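Local coordinates for protein alcohol oxidase (PDB 6F74) that binds FAD as a VAO-type flavoprotein and probably acts as an oxygen-dependent oxidase of undefined substrate, at residues I318-E323 and K328-A333; G430-I435 and E513-V518. All coordinates share one frame; numbering follows the deposited sequence.

Interaction 1: residues I318-E323 and K328-A333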
# COMPACT_ATOMS: atom_id res chain seq x y z
N ILE A 318 -11.30 23.40 6.24
CA ILE A 318 -11.56 23.95 7.57
C ILE A 318 -10.26 24.51 8.11
O ILE A 318 -9.26 23.78 8.15
CB ILE A 318 -12.03 22.86 8.57
CG1 ILE A 318 -13.17 22.03 8.00
CG2 ILE A 318 -12.37 23.49 9.90
CD1 ILE A 318 -13.57 20.84 8.82
N ALA A 319 -10.29 25.75 8.56
CA ALA A 319 -9.13 26.36 9.18
C ALA A 319 -9.53 27.18 10.38
O ALA A 319 -10.65 27.70 10.39
CB ALA A 319 -8.43 27.28 8.19
N PRO A 320 -8.61 27.34 11.36
CA PRO A 320 -8.85 28.20 12.50
C PRO A 320 -8.99 29.64 12.12
O PRO A 320 -8.28 30.10 11.24
CB PRO A 320 -7.58 28.04 13.36
CG PRO A 320 -6.56 27.46 12.51
CD PRO A 320 -7.31 26.66 11.47
N ARG A 321 -9.92 30.34 12.73
CA ARG A 321 -9.90 31.80 12.71
C ARG A 321 -8.77 32.27 13.58
O ARG A 321 -8.19 33.29 13.30
CB ARG A 321 -11.22 32.40 13.22
CG ARG A 321 -12.38 32.14 12.30
CD ARG A 321 -13.55 33.05 12.60
NE ARG A 321 -14.68 32.54 11.84
CZ ARG A 321 -15.03 32.90 10.61
NH1 ARG A 321 -14.35 33.85 9.93
NH2 ARG A 321 -16.09 32.33 10.03
N ASN A 322 -8.52 31.57 14.68
CA ASN A 322 -7.57 31.95 15.74
C ASN A 322 -6.56 30.81 15.89
O ASN A 322 -6.80 29.82 16.57
CB ASN A 322 -8.43 32.16 16.98
CG ASN A 322 -7.66 32.48 18.27
OD1 ASN A 322 -6.84 33.40 18.32
ND2 ASN A 322 -8.03 31.79 19.35
N GLU A 323 -5.45 30.93 15.19
CA GLU A 323 -4.50 29.87 15.13
C GLU A 323 -3.63 29.92 16.41
O GLU A 323 -3.15 30.97 16.78
CB GLU A 323 -3.64 29.91 13.88
CG GLU A 323 -3.17 28.54 13.55
CD GLU A 323 -2.38 28.40 12.26
OE1 GLU A 323 -2.15 29.38 11.51
OE2 GLU A 323 -1.98 27.27 12.05
N LYS A 328 -7.38 24.17 19.72
CA LYS A 328 -8.48 23.50 20.39
C LYS A 328 -9.74 23.43 19.48
O LYS A 328 -10.28 22.34 19.32
CB LYS A 328 -8.77 24.15 21.72
CG LYS A 328 -9.75 23.36 22.56
CD LYS A 328 -10.16 24.11 23.82
CE LYS A 328 -11.37 23.44 24.47
NZ LYS A 328 -12.54 23.30 23.53
N ASP A 329 -10.15 24.56 18.90
CA ASP A 329 -11.39 24.59 18.11
C ASP A 329 -11.34 23.76 16.82
O ASP A 329 -12.29 23.08 16.49
CB ASP A 329 -11.77 26.03 17.72
CG ASP A 329 -12.05 26.92 18.91
OD1 ASP A 329 -12.67 26.52 19.90
OD2 ASP A 329 -11.61 28.07 18.82
N LEU A 330 -10.21 23.83 16.12
CA LEU A 330 -9.97 23.00 14.94
C LEU A 330 -10.11 21.53 15.24
O LEU A 330 -10.73 20.77 14.49
CB LEU A 330 -8.58 23.26 14.34
CG LEU A 330 -8.23 22.33 13.15
CD1 LEU A 330 -9.23 22.55 12.00
CD2 LEU A 330 -6.82 22.53 12.68
N LEU A 331 -9.49 21.12 16.32
CA LEU A 331 -9.49 19.70 16.70
C LEU A 331 -10.84 19.28 17.24
O LEU A 331 -11.23 18.14 17.03
CB LEU A 331 -8.36 19.38 17.68
CG LEU A 331 -6.89 19.53 17.23
CD1 LEU A 331 -5.91 18.85 18.16
CD2 LEU A 331 -6.63 19.01 15.82
N ASP A 332 -11.58 20.18 17.90
CA ASP A 332 -12.96 19.88 18.31
C ASP A 332 -13.78 19.50 17.06
O ASP A 332 -14.49 18.50 17.06
CB ASP A 332 -13.64 21.09 19.00
CG ASP A 332 -13.06 21.39 20.42
OD1 ASP A 332 -12.16 20.68 20.90
OD2 ASP A 332 -13.52 22.34 21.06
N ALA A 333 -13.67 20.31 16.00
CA ALA A 333 -14.44 20.13 14.78
C ALA A 333 -14.01 18.87 14.04
O ALA A 333 -14.85 18.21 13.46
CB ALA A 333 -14.28 21.35 13.89

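Interaction 2: residues G430-I435 and E513-V518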
# COMPACT_ATOMS: atom_id res chain seq x y z
N GLY A 430 9.67 9.04 -1.94
CA GLY A 430 11.10 9.01 -1.63
C GLY A 430 11.51 9.16 -0.17
O GLY A 430 12.74 9.21 0.14
N SER A 431 10.53 9.21 0.73
CA SER A 431 10.82 9.15 2.16
C SER A 431 10.40 7.82 2.79
O SER A 431 9.48 7.13 2.28
CB SER A 431 10.15 10.29 2.91
OG SER A 431 10.70 11.50 2.51
N THR A 432 11.04 7.49 3.90
CA THR A 432 10.65 6.35 4.72
C THR A 432 9.26 6.58 5.32
O THR A 432 8.92 7.67 5.79
CB THR A 432 11.68 6.08 5.85
OG1 THR A 432 12.95 5.81 5.27
CG2 THR A 432 11.30 4.87 6.71
N SER A 433 8.45 5.52 5.32
CA SER A 433 7.11 5.56 5.89
C SER A 433 7.17 5.01 7.30
O SER A 433 7.70 3.92 7.52
CB SER A 433 6.14 4.72 5.06
OG SER A 433 4.84 4.99 5.51
N ILE A 434 6.68 5.81 8.24
CA ILE A 434 6.50 5.39 9.65
C ILE A 434 5.10 5.83 10.04
O ILE A 434 4.88 6.96 10.48
CB ILE A 434 7.56 5.98 10.61
CG1 ILE A 434 8.96 5.83 10.00
CG2 ILE A 434 7.44 5.28 11.98
CD1 ILE A 434 10.09 6.27 10.90
N ILE A 435 4.15 4.93 9.81
CA ILE A 435 2.74 5.19 10.05
C ILE A 435 2.12 4.06 10.85
O ILE A 435 2.70 2.95 10.97
CB ILE A 435 1.96 5.40 8.73
CG1 ILE A 435 2.02 4.14 7.84
CG2 ILE A 435 2.51 6.61 7.98
CD1 ILE A 435 1.14 4.15 6.60
N GLU A 513 18.98 6.23 16.71
CA GLU A 513 18.32 6.78 17.89
C GLU A 513 17.12 7.60 17.51
O GLU A 513 16.08 7.50 18.15
CB GLU A 513 19.31 7.64 18.71
CG GLU A 513 20.43 6.83 19.29
CD GLU A 513 21.58 6.44 18.35
OE1 GLU A 513 21.60 6.58 17.06
OE2 GLU A 513 22.53 5.96 19.00
N ILE A 514 17.26 8.42 16.48
CA ILE A 514 16.17 9.28 16.01
C ILE A 514 15.05 8.43 15.44
O ILE A 514 13.88 8.69 15.72
CB ILE A 514 16.67 10.37 15.03
CG1 ILE A 514 15.78 11.62 15.08
CG2 ILE A 514 16.82 9.86 13.60
CD1 ILE A 514 14.60 11.65 14.15
N ARG A 515 15.38 7.39 14.68
CA ARG A 515 14.36 6.50 14.13
C ARG A 515 13.61 5.73 15.24
O ARG A 515 12.38 5.57 15.15
CB ARG A 515 14.96 5.52 13.12
CG ARG A 515 13.93 4.50 12.64
CD ARG A 515 14.20 4.02 11.24
NE ARG A 515 13.11 3.23 10.69
CZ ARG A 515 13.09 2.78 9.43
NH1 ARG A 515 14.11 3.02 8.61
NH2 ARG A 515 12.05 2.05 8.99
N ASP A 516 14.34 5.27 16.26
CA ASP A 516 13.69 4.56 17.38
C ASP A 516 12.75 5.49 18.16
O ASP A 516 11.69 5.04 18.62
CB ASP A 516 14.72 3.99 18.38
CG ASP A 516 15.63 2.95 17.78
OD1 ASP A 516 15.30 2.30 16.73
OD2 ASP A 516 16.70 2.78 18.37
N TYR A 517 13.14 6.75 18.32
CA TYR A 517 12.27 7.77 18.95
C TYR A 517 11.00 7.96 18.12
O TYR A 517 9.90 7.93 18.65
CB TYR A 517 13.00 9.13 19.16
CG TYR A 517 12.02 10.21 19.55
CD1 TYR A 517 11.54 10.31 20.84
CD2 TYR A 517 11.53 11.10 18.60
CE1 TYR A 517 10.61 11.29 21.21
CE2 TYR A 517 10.58 12.07 18.93
CZ TYR A 517 10.13 12.17 20.24
OH TYR A 517 9.15 13.14 20.54
N VAL A 518 11.14 8.15 16.82
CA VAL A 518 9.97 8.35 15.96
C VAL A 518 9.10 7.10 15.90
O VAL A 518 7.88 7.20 15.97
CB VAL A 518 10.36 8.83 14.56
CG1 VAL A 518 9.13 8.91 13.65
CG2 VAL A 518 11.01 10.20 14.64

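Interaction 1: residues I318-E323 and K328-A333
Lys328 O, on the helical turn that carries Leu330 toward Ile318 and Pro320, is gripped twice. Asp332 N donates to Lys328 O at 2.9 Å, and Arg452 NH2 is a second donor. Arg452 NE also forms a salt bridge with Asp332 OD1. One arginine thus ties the backbone and a carboxylate of the same turn together. The other carboxylate oxygen, Asp332 OD2, pairs with Lys328 NZ at 2.8 Å in a salt bridge whose hydrogen bond is weak.

The contact with the strand itself is apolar. Leu330 has CG opposite its backbone N (chi1 176°), and its two methyls reach different residues. CD1 of Leu330 meets CG2 of Ile318 at 3.9 Å, the two side chains crossing at a slant. CD2 of Leu330 lies 4.3 Å from CD of Pro320, a looser touch. Leu403 of strand 403-412 touches both Ile318 and Ala333, so the neighbouring strand extends this buried patch. After a short loop the chain packs back on the strand end. This is the first half of a beta-alpha-beta crossover: helix 328-346 links strand 311-320 to strand 349-356, with strand 370-378 between them in the antiparallel sheet.

Interaction 2: residues G430-I435 and E513-V518
With chi1 at 174° and an extended chain as far as NE, Arg515 carries its guanidinium from helix 512-533 over to Thr432. Ile434 reaches the same helix by a different route. Its CG1 sits beside the backbone N (chi1 -46°), and an extended second torsion (chi2 -176°) pushes CD1 outward.

The methyl of Thr432 lies over one face of the guanidinium. CG2 of Thr432 is 3.7 Å from NH2 of Arg515. The same methyl carbon of Thr432 is 3.9 Å from both CZ and NH1 of Arg515. The two side chains come from opposite directions, and the methyl covers one side of the flat group by van der Waals contact. CD1 of Ile434 comes to 4.3 Å from NE of Arg515, oblique to the guanidinium. That same CD1 of Ile434 also meets CG1 of Val518 at 3.9 Å, one helical turn further on. The Ile434 and Val518 side chains cross at about a right angle. Ile434 also touches Gln519 and Val522 of the same helix.

The polar ends are held from outside. Arg515 NH1 donates to Tyr102 O, and the arginine makes a cation-pi contact with Tyr102. Thr432 OG1 is hydrogen-bonded to Pro101 O. Adjacent residues of one loop therefore fix the two side chains that meet. These bonds give the buried charge polar company, which would probably offset part of the cost of burying it.

An N-acetylglucosamine touches Arg515, so the site also borders a protein-linked glycan. In this VAO-type fold, the loop entering edge strand 435-440 of the antiparallel sheet packs on helix 512-533, with FAD about 12 Å from the Thr432 side chain.

How the interactions relate
Interaction 1 comes first along the chain and closes before interaction 2 opens. Their centres are 28 Å apart, and their nearest atoms are about 16 Å apart, so they do not touch. Both relate to the same seven-stranded antiparallel sheet, toward its two sides. Interaction 1 uses the end of strand 311-320, next to the outermost strand 403-412. Interaction 2 uses the loop that enters strand 435-440, the outermost strand on the other side. Each packs side chains of a helix, 328-346 or 512-533, against side chains of a strand end or entry loop. Helices thus pack near both sides of one sheet, but only interaction 2 borders the glycan and lies nearer the FAD.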